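Local structure of hypothetical protein (Nostoc punctiforme, 2O62) at residues V99-R103 against T130-R135; E146-Q150 against T266-V270; E134-L138 against W239-S243. The protein is of unknown function but is built from two calycin-like beta domains, the second related to a factor needed for ATP synthase biogenesis. All coordinates share one frame; numbering follows the deposited sequence.

Contact 1: V99-R103 against T130-R135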
# COMPACT_ATOMS: atom_id res chain seq x y z
N VAL A 99 7.08 4.50 -4.10
CA VAL A 99 7.97 5.06 -5.07
C VAL A 99 9.34 4.36 -4.92
O VAL A 99 9.85 4.17 -3.81
CB VAL A 99 8.10 6.54 -4.87
CG1 VAL A 99 9.09 7.14 -5.89
CG2 VAL A 99 6.72 7.19 -4.97
N HIS A 100 9.90 3.93 -6.04
CA HIS A 100 11.23 3.32 -6.08
C HIS A 100 11.89 3.53 -7.43
O HIS A 100 11.44 2.95 -8.43
CB HIS A 100 11.12 1.82 -5.84
CG HIS A 100 12.44 1.10 -5.89
ND1 HIS A 100 13.32 1.09 -4.82
CD2 HIS A 100 13.03 0.38 -6.86
CE1 HIS A 100 14.39 0.39 -5.14
NE2 HIS A 100 14.25 -0.04 -6.38
N GLU A 101 12.90 4.40 -7.47
CA GLU A 101 13.67 4.65 -8.69
C GLU A 101 12.71 5.10 -9.82
O GLU A 101 12.06 6.13 -9.67
CB GLU A 101 14.54 3.41 -9.03
CG GLU A 101 15.57 3.10 -7.91
CD GLU A 101 16.53 1.96 -8.21
OE1 GLU A 101 16.31 1.20 -9.20
OE2 GLU A 101 17.50 1.80 -7.43
N ASN A 102 12.61 4.34 -10.91
CA ASN A 102 11.78 4.74 -12.07
C ASN A 102 10.32 4.26 -12.00
O ASN A 102 9.63 4.32 -13.00
CB ASN A 102 12.39 4.23 -13.41
CG ASN A 102 12.20 2.72 -13.64
OD1 ASN A 102 12.52 1.89 -12.75
ND2 ASN A 102 11.69 2.34 -14.86
N ARG A 103 9.92 3.71 -10.87
CA ARG A 103 8.63 3.05 -10.71
C ARG A 103 7.83 3.63 -9.58
O ARG A 103 8.39 4.06 -8.57
CB ARG A 103 8.83 1.55 -10.38
CG ARG A 103 9.31 0.70 -11.55
CD ARG A 103 8.29 0.43 -12.65
NE ARG A 103 6.96 0.29 -12.08
CZ ARG A 103 6.46 -0.83 -11.57
NH1 ARG A 103 7.12 -1.97 -11.71
NH2 ARG A 103 5.27 -0.81 -10.97
N THR A 130 11.61 5.28 -19.52
CA THR A 130 12.33 4.25 -18.74
C THR A 130 11.64 2.93 -18.92
O THR A 130 10.51 2.88 -19.40
CB THR A 130 12.45 4.64 -17.27
OG1 THR A 130 11.19 4.49 -16.60
CG2 THR A 130 12.89 6.06 -17.18
N PRO A 131 12.31 1.82 -18.57
CA PRO A 131 11.69 0.52 -18.77
C PRO A 131 10.42 0.31 -17.95
O PRO A 131 10.29 0.83 -16.86
CB PRO A 131 12.79 -0.45 -18.28
CG PRO A 131 14.04 0.29 -18.52
CD PRO A 131 13.67 1.68 -18.06
N VAL A 132 9.50 -0.50 -18.47
CA VAL A 132 8.27 -0.85 -17.75
C VAL A 132 8.60 -1.57 -16.44
O VAL A 132 7.97 -1.32 -15.41
CB VAL A 132 7.35 -1.72 -18.65
CG1 VAL A 132 6.13 -2.22 -17.89
CG2 VAL A 132 6.90 -0.91 -19.82
N ALA A 133 9.62 -2.42 -16.50
CA ALA A 133 10.23 -3.00 -15.33
C ALA A 133 9.16 -3.66 -14.48
O ALA A 133 9.08 -3.46 -13.27
CB ALA A 133 10.96 -1.94 -14.53
N GLU A 134 8.30 -4.43 -15.13
CA GLU A 134 7.30 -5.20 -14.44
C GLU A 134 7.93 -6.35 -13.61
O GLU A 134 8.73 -7.14 -14.10
CB GLU A 134 6.30 -5.74 -15.44
CG GLU A 134 5.14 -6.52 -14.83
CD GLU A 134 4.04 -5.64 -14.23
OE1 GLU A 134 4.13 -4.38 -14.27
OE2 GLU A 134 3.08 -6.25 -13.72
N ARG A 135 7.58 -6.41 -12.34
CA ARG A 135 8.02 -7.55 -11.51
C ARG A 135 7.07 -8.72 -11.76
O ARG A 135 5.94 -8.51 -12.19
CB ARG A 135 7.99 -7.21 -10.03
CG ARG A 135 9.22 -6.45 -9.50
CD ARG A 135 9.36 -5.04 -10.09
NE ARG A 135 10.55 -4.43 -9.47
CZ ARG A 135 11.18 -3.34 -9.89
NH1 ARG A 135 10.79 -2.69 -10.98
NH2 ARG A 135 12.25 -2.93 -9.22
O HOH W 1 14.48 -1.19 -9.52
O HOH W 2 12.81 -0.56 -11.93
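N102 and R103 hold the linker T130-R135 through polar side chains at the end of a beta hairpin. A type II' turn from H100 to R103 joins strands 93-100 and 103-111 of the N-terminal sheet, and H100 and R103 bond to each other through both backbone N-H and C=O groups. N102 ND2 gives a nearly straight bond to T130 OG1, 2.8 Å long with 170° at the hydrogen. The hydroxyl oxygen lies in the amide plane. T130 OG1 is also bonded to L127 O. A second bond, from N102 ND2 to P131 O, is weak, bent to 117°. CG of N102 sits between backbone N and carbonyl carbon (chi1 75°), and this turns the amide toward the linker. Its other end is used too: N102 OD1 takes a hydrogen from a water at 2.6 Å, and that water accepts from R135 NH1.

A133 O accepts twice. R103 NH1 reaches it at 2.9 Å from above the carbonyl plane. R135 NH1 comes at 3.0 Å, only slightly tilted from that plane. R103 gets there by bending at chi2 and chi3. The rest of its guanidinium is held outside the linker, with NE on E125 O and NH2 in a salt bridge to D217. R103 NH1 and R135 NH1 lie 3.8 Å apart. The shared carbonyl and nearby D217 probably ease this approach of like charges. NE of R135 is taken by I241 O. R135 NH2 donates to a second water, which in turn donates to E101 OE1. The H100 ring and the R135 guanidinium stand almost at right angles, with H100 CD2 4.1 Å from R135 NH2.

Contact 2: E146-Q150 against T266-V270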
# COMPACT_ATOMS: atom_id res chain seq x y z
N GLU A 146 13.19 -15.58 5.82
CA GLU A 146 13.25 -14.52 6.79
C GLU A 146 13.67 -13.20 6.20
O GLU A 146 14.49 -13.15 5.32
CB GLU A 146 14.25 -14.89 7.87
CG GLU A 146 13.74 -16.01 8.74
CD GLU A 146 14.68 -16.37 9.87
OE1 GLU A 146 15.47 -15.49 10.33
OE2 GLU A 146 14.64 -17.56 10.28
N TRP A 147 13.09 -12.14 6.73
CA TRP A 147 13.22 -10.78 6.27
C TRP A 147 13.52 -9.93 7.49
O TRP A 147 12.95 -10.16 8.56
CB TRP A 147 11.91 -10.29 5.64
CG TRP A 147 11.48 -11.14 4.48
CD1 TRP A 147 10.83 -12.38 4.52
CD2 TRP A 147 11.75 -10.88 3.10
NE1 TRP A 147 10.68 -12.86 3.23
CE2 TRP A 147 11.22 -11.96 2.35
CE3 TRP A 147 12.39 -9.83 2.43
CZ2 TRP A 147 11.33 -12.01 0.95
CZ3 TRP A 147 12.48 -9.88 1.06
CH2 TRP A 147 11.94 -10.95 0.33
N ARG A 148 14.43 -8.97 7.34
CA ARG A 148 14.79 -8.08 8.44
C ARG A 148 14.87 -6.67 7.90
O ARG A 148 15.41 -6.45 6.82
CB ARG A 148 16.19 -8.44 9.00
CG ARG A 148 16.36 -9.77 9.72
CD ARG A 148 15.79 -9.80 11.16
NE ARG A 148 16.29 -10.98 11.90
CZ ARG A 148 15.93 -12.24 11.64
NH1 ARG A 148 15.06 -12.52 10.66
NH2 ARG A 148 16.45 -13.23 12.37
N GLY A 149 14.43 -5.70 8.69
CA GLY A 149 14.56 -4.34 8.31
C GLY A 149 14.14 -3.36 9.36
O GLY A 149 14.26 -3.63 10.55
N GLN A 150 13.69 -2.21 8.89
CA GLN A 150 13.34 -1.06 9.73
C GLN A 150 12.00 -0.49 9.21
O GLN A 150 11.66 -0.67 8.06
CB GLN A 150 14.41 0.04 9.66
CG GLN A 150 15.73 -0.37 10.27
CD GLN A 150 16.59 -1.25 9.35
OE1 GLN A 150 16.69 -0.99 8.15
NE2 GLN A 150 17.24 -2.28 9.94
N THR A 266 10.85 -1.25 5.28
CA THR A 266 11.74 -1.74 4.23
C THR A 266 12.54 -2.87 4.81
O THR A 266 13.21 -2.68 5.82
CB THR A 266 12.68 -0.64 3.76
OG1 THR A 266 11.92 0.53 3.44
CG2 THR A 266 13.44 -1.10 2.52
N GLU A 267 12.51 -4.04 4.17
CA GLU A 267 13.10 -5.24 4.70
C GLU A 267 13.89 -5.96 3.62
O GLU A 267 13.55 -5.89 2.44
CB GLU A 267 12.02 -6.22 5.15
CG GLU A 267 11.09 -5.78 6.16
CD GLU A 267 9.88 -6.76 6.34
OE1 GLU A 267 9.21 -7.18 5.34
OE2 GLU A 267 9.65 -7.06 7.52
N GLU A 268 14.93 -6.68 4.03
CA GLU A 268 15.70 -7.46 3.12
C GLU A 268 15.69 -8.92 3.52
O GLU A 268 15.53 -9.26 4.69
CB GLU A 268 17.13 -6.91 3.04
CG GLU A 268 17.90 -6.98 4.32
CD GLU A 268 19.38 -6.71 4.10
OE1 GLU A 268 19.69 -5.78 3.33
OE2 GLU A 268 20.20 -7.46 4.67
N ARG A 269 15.84 -9.78 2.52
CA ARG A 269 15.82 -11.22 2.71
C ARG A 269 17.11 -11.65 3.39
O ARG A 269 18.18 -11.19 3.01
CB ARG A 269 15.65 -11.93 1.36
CG ARG A 269 15.51 -13.42 1.43
CD ARG A 269 15.33 -14.00 0.01
NE ARG A 269 16.48 -13.74 -0.86
CZ ARG A 269 16.57 -14.11 -2.14
NH1 ARG A 269 15.58 -14.78 -2.71
NH2 ARG A 269 17.65 -13.81 -2.88
N VAL A 270 17.00 -12.54 4.37
CA VAL A 270 18.12 -13.04 5.12
C VAL A 270 18.64 -14.31 4.50
O VAL A 270 17.95 -15.23 4.01
CB VAL A 270 17.72 -13.37 6.59
CG1 VAL A 270 18.87 -14.06 7.32
CG2 VAL A 270 17.32 -12.14 7.34
OXT VAL A 270 19.87 -14.47 4.49
O HOH W 3 15.47 -16.19 3.90
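W147 lays one face of its indole against R269. The CB of R269 makes a CH-pi contact, 4.0 Å from the centroid of the six-membered ring of W147 and 17° off its normal. The two residues form a non-hydrogen-bonded antiparallel pair. This is where the first strand of the C-terminal barrel, 145-155, meets the last, 259-269. The indole NE1 of W147 bonds to L143 O.

R148 pairs with E268 through two backbone bonds, R148 N to E268 O at 2.9 Å and E268 N to R148 O at 2.8 Å. Its side chain bends at chi2 (-77°), and CG packs 3.5 Å from V270 CG2. The R148 guanidinium then grips E146 end-on, NH1 and NH2 both donating to OE1 in a salt bridge.

V270, the C-terminal residue, adds its own backbone bond, N to E146 O at 2.8 Å. One water donates to V270 O and accepts from E146 N. Beyond R148, Q150 and T266 exchange two more backbone bonds.

The chemistry implies that the barrel is closed by backbone bonds up to the last residue, with an aromatic face on one side of the seam and an ion pair on the other.

Contact 3: E134-L138 against W239-S243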
# COMPACT_ATOMS: atom_id res chain seq x y z
N GLU A 134 8.30 -4.43 -15.13
CA GLU A 134 7.30 -5.20 -14.44
C GLU A 134 7.93 -6.35 -13.61
O GLU A 134 8.73 -7.14 -14.10
CB GLU A 134 6.30 -5.74 -15.44
CG GLU A 134 5.14 -6.52 -14.83
CD GLU A 134 4.04 -5.64 -14.23
OE1 GLU A 134 4.13 -4.38 -14.27
OE2 GLU A 134 3.08 -6.25 -13.72
N ARG A 135 7.58 -6.41 -12.34
CA ARG A 135 8.02 -7.55 -11.51
C ARG A 135 7.07 -8.72 -11.76
O ARG A 135 5.94 -8.51 -12.19
CB ARG A 135 7.99 -7.21 -10.03
CG ARG A 135 9.22 -6.45 -9.50
CD ARG A 135 9.36 -5.04 -10.09
NE ARG A 135 10.55 -4.43 -9.47
CZ ARG A 135 11.18 -3.34 -9.89
NH1 ARG A 135 10.79 -2.69 -10.98
NH2 ARG A 135 12.25 -2.93 -9.22
N PRO A 136 7.50 -9.95 -11.45
CA PRO A 136 6.67 -11.16 -11.57
C PRO A 136 5.40 -11.13 -10.72
O PRO A 136 5.41 -10.51 -9.66
CB PRO A 136 7.58 -12.23 -10.99
CG PRO A 136 8.97 -11.75 -11.27
CD PRO A 136 8.88 -10.28 -11.04
N LEU A 137 4.37 -11.84 -11.13
CA LEU A 137 3.24 -12.12 -10.27
C LEU A 137 3.78 -12.67 -8.95
O LEU A 137 4.55 -13.63 -8.95
CB LEU A 137 2.38 -13.21 -10.91
CG LEU A 137 1.27 -13.78 -10.02
CD1 LEU A 137 0.18 -12.76 -9.83
CD2 LEU A 137 0.70 -15.08 -10.68
N LEU A 138 3.34 -12.12 -7.82
CA LEU A 138 3.81 -12.60 -6.53
C LEU A 138 3.33 -14.02 -6.21
O LEU A 138 2.16 -14.33 -6.41
CB LEU A 138 3.35 -11.66 -5.43
CG LEU A 138 3.92 -11.85 -4.02
CD1 LEU A 138 5.41 -11.70 -3.96
CD2 LEU A 138 3.26 -10.86 -3.11
N TRP A 239 5.15 -4.64 -1.53
CA TRP A 239 5.73 -4.69 -2.85
C TRP A 239 7.08 -5.35 -2.77
O TRP A 239 7.97 -4.79 -2.13
CB TRP A 239 5.91 -3.28 -3.37
CG TRP A 239 6.28 -3.14 -4.79
CD1 TRP A 239 6.10 -4.08 -5.80
CD2 TRP A 239 6.87 -2.01 -5.41
NE1 TRP A 239 6.49 -3.56 -6.99
CE2 TRP A 239 6.98 -2.29 -6.78
CE3 TRP A 239 7.25 -0.75 -4.94
CZ2 TRP A 239 7.49 -1.38 -7.70
CZ3 TRP A 239 7.75 0.16 -5.84
CH2 TRP A 239 7.87 -0.15 -7.21
N LEU A 240 7.22 -6.50 -3.43
CA LEU A 240 8.50 -7.22 -3.54
C LEU A 240 9.25 -6.57 -4.71
O LEU A 240 9.09 -6.94 -5.89
CB LEU A 240 8.27 -8.71 -3.80
CG LEU A 240 9.51 -9.59 -3.83
CD1 LEU A 240 10.14 -9.65 -2.43
CD2 LEU A 240 9.18 -10.97 -4.34
N ILE A 241 10.05 -5.58 -4.36
CA ILE A 241 10.72 -4.73 -5.34
C ILE A 241 11.83 -5.46 -6.09
O ILE A 241 12.03 -5.23 -7.29
CB ILE A 241 11.31 -3.47 -4.66
CG1 ILE A 241 10.20 -2.66 -4.00
CG2 ILE A 241 12.01 -2.60 -5.68
CD1 ILE A 241 10.67 -1.60 -3.05
N GLN A 242 12.59 -6.29 -5.37
CA GLN A 242 13.57 -7.21 -5.92
C GLN A 242 13.41 -8.53 -5.18
O GLN A 242 12.76 -8.56 -4.13
CB GLN A 242 15.01 -6.69 -5.68
CG GLN A 242 15.29 -5.27 -6.20
CD GLN A 242 15.19 -5.15 -7.74
OE1 GLN A 242 15.20 -6.16 -8.46
NE2 GLN A 242 15.09 -3.90 -8.24
N SER A 243 14.03 -9.61 -5.64
CA SER A 243 13.87 -10.91 -4.93
C SER A 243 14.24 -10.82 -3.44
O SER A 243 13.74 -11.60 -2.64
CB SER A 243 14.66 -12.03 -5.60
OG SER A 243 16.05 -11.80 -5.46
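R135 grips the backbone oxygen of I241 side-on with two nitrogens. R135 NE donates to I241 O at 2.8 Å with 159° at the hydrogen. R135 NH2 donates to the same I241 O at 3.0 Å. The oxygen lies in the guanidinium plane, while both donors are tilted from the carbonyl plane. A bend at chi2 (66°) carries the arginine chain across to the strand. The two bonds to one oxygen, with NH1 on A133 O, hold the group's rotation. With an alanine at R135, I241 O would probably lose both donors and A133 O one of its two, and a gap would open beside L240 O, though the linker's backbone bonds would remain.

I241 and Q242 form a classic beta bulge opposite L245. Q242 NE2 comes 3.2 Å from R135 NH2, but both are donors and do not bond. Their planes are 54° apart. OE1 of Q242 has a weak bond to a glycerol, probably from the crystallisation liquor.

Looser contacts lie beside the grip. R135 CG is 3.6 Å from L240 O, and I241 CG2 touches R135 NH2. The CG1 of I241 lies over one face of the W239 ring, toward its rim. Farther along, L138 CD1 meets L240 CD2 at 3.9 Å, the two side chains crossing at about a right angle. L138 also bonds through its backbone to L215, and L240 to G218.

The contact thus pins the interdomain linker to a barrel strand by one charged group on one carbonyl, with a leucine pair beside it. Two N-H groups of one cation on I241 O would probably polarise that carbonyl.

In the fold
From the N terminus, the hairpin turn 99-103 comes first. Contact 1 closes the loop formed by strands 103-111 and 117-127 and ends on the linker 130-135. Contact 3 starts on that linker, sharing E134 and R135, and closes about a hundred residues later on strand 233-242. Contact 2 opens at 146-150, inside the span of contact 3, and closes at 266-270 beyond it, so these two cross. Contacts 1 and 3 touch through H100 and R103 against W239 and I241. W147 of contact 2 touches L240 of contact 3. Together they tie the N-terminal sheet, the linker and the barrel seam.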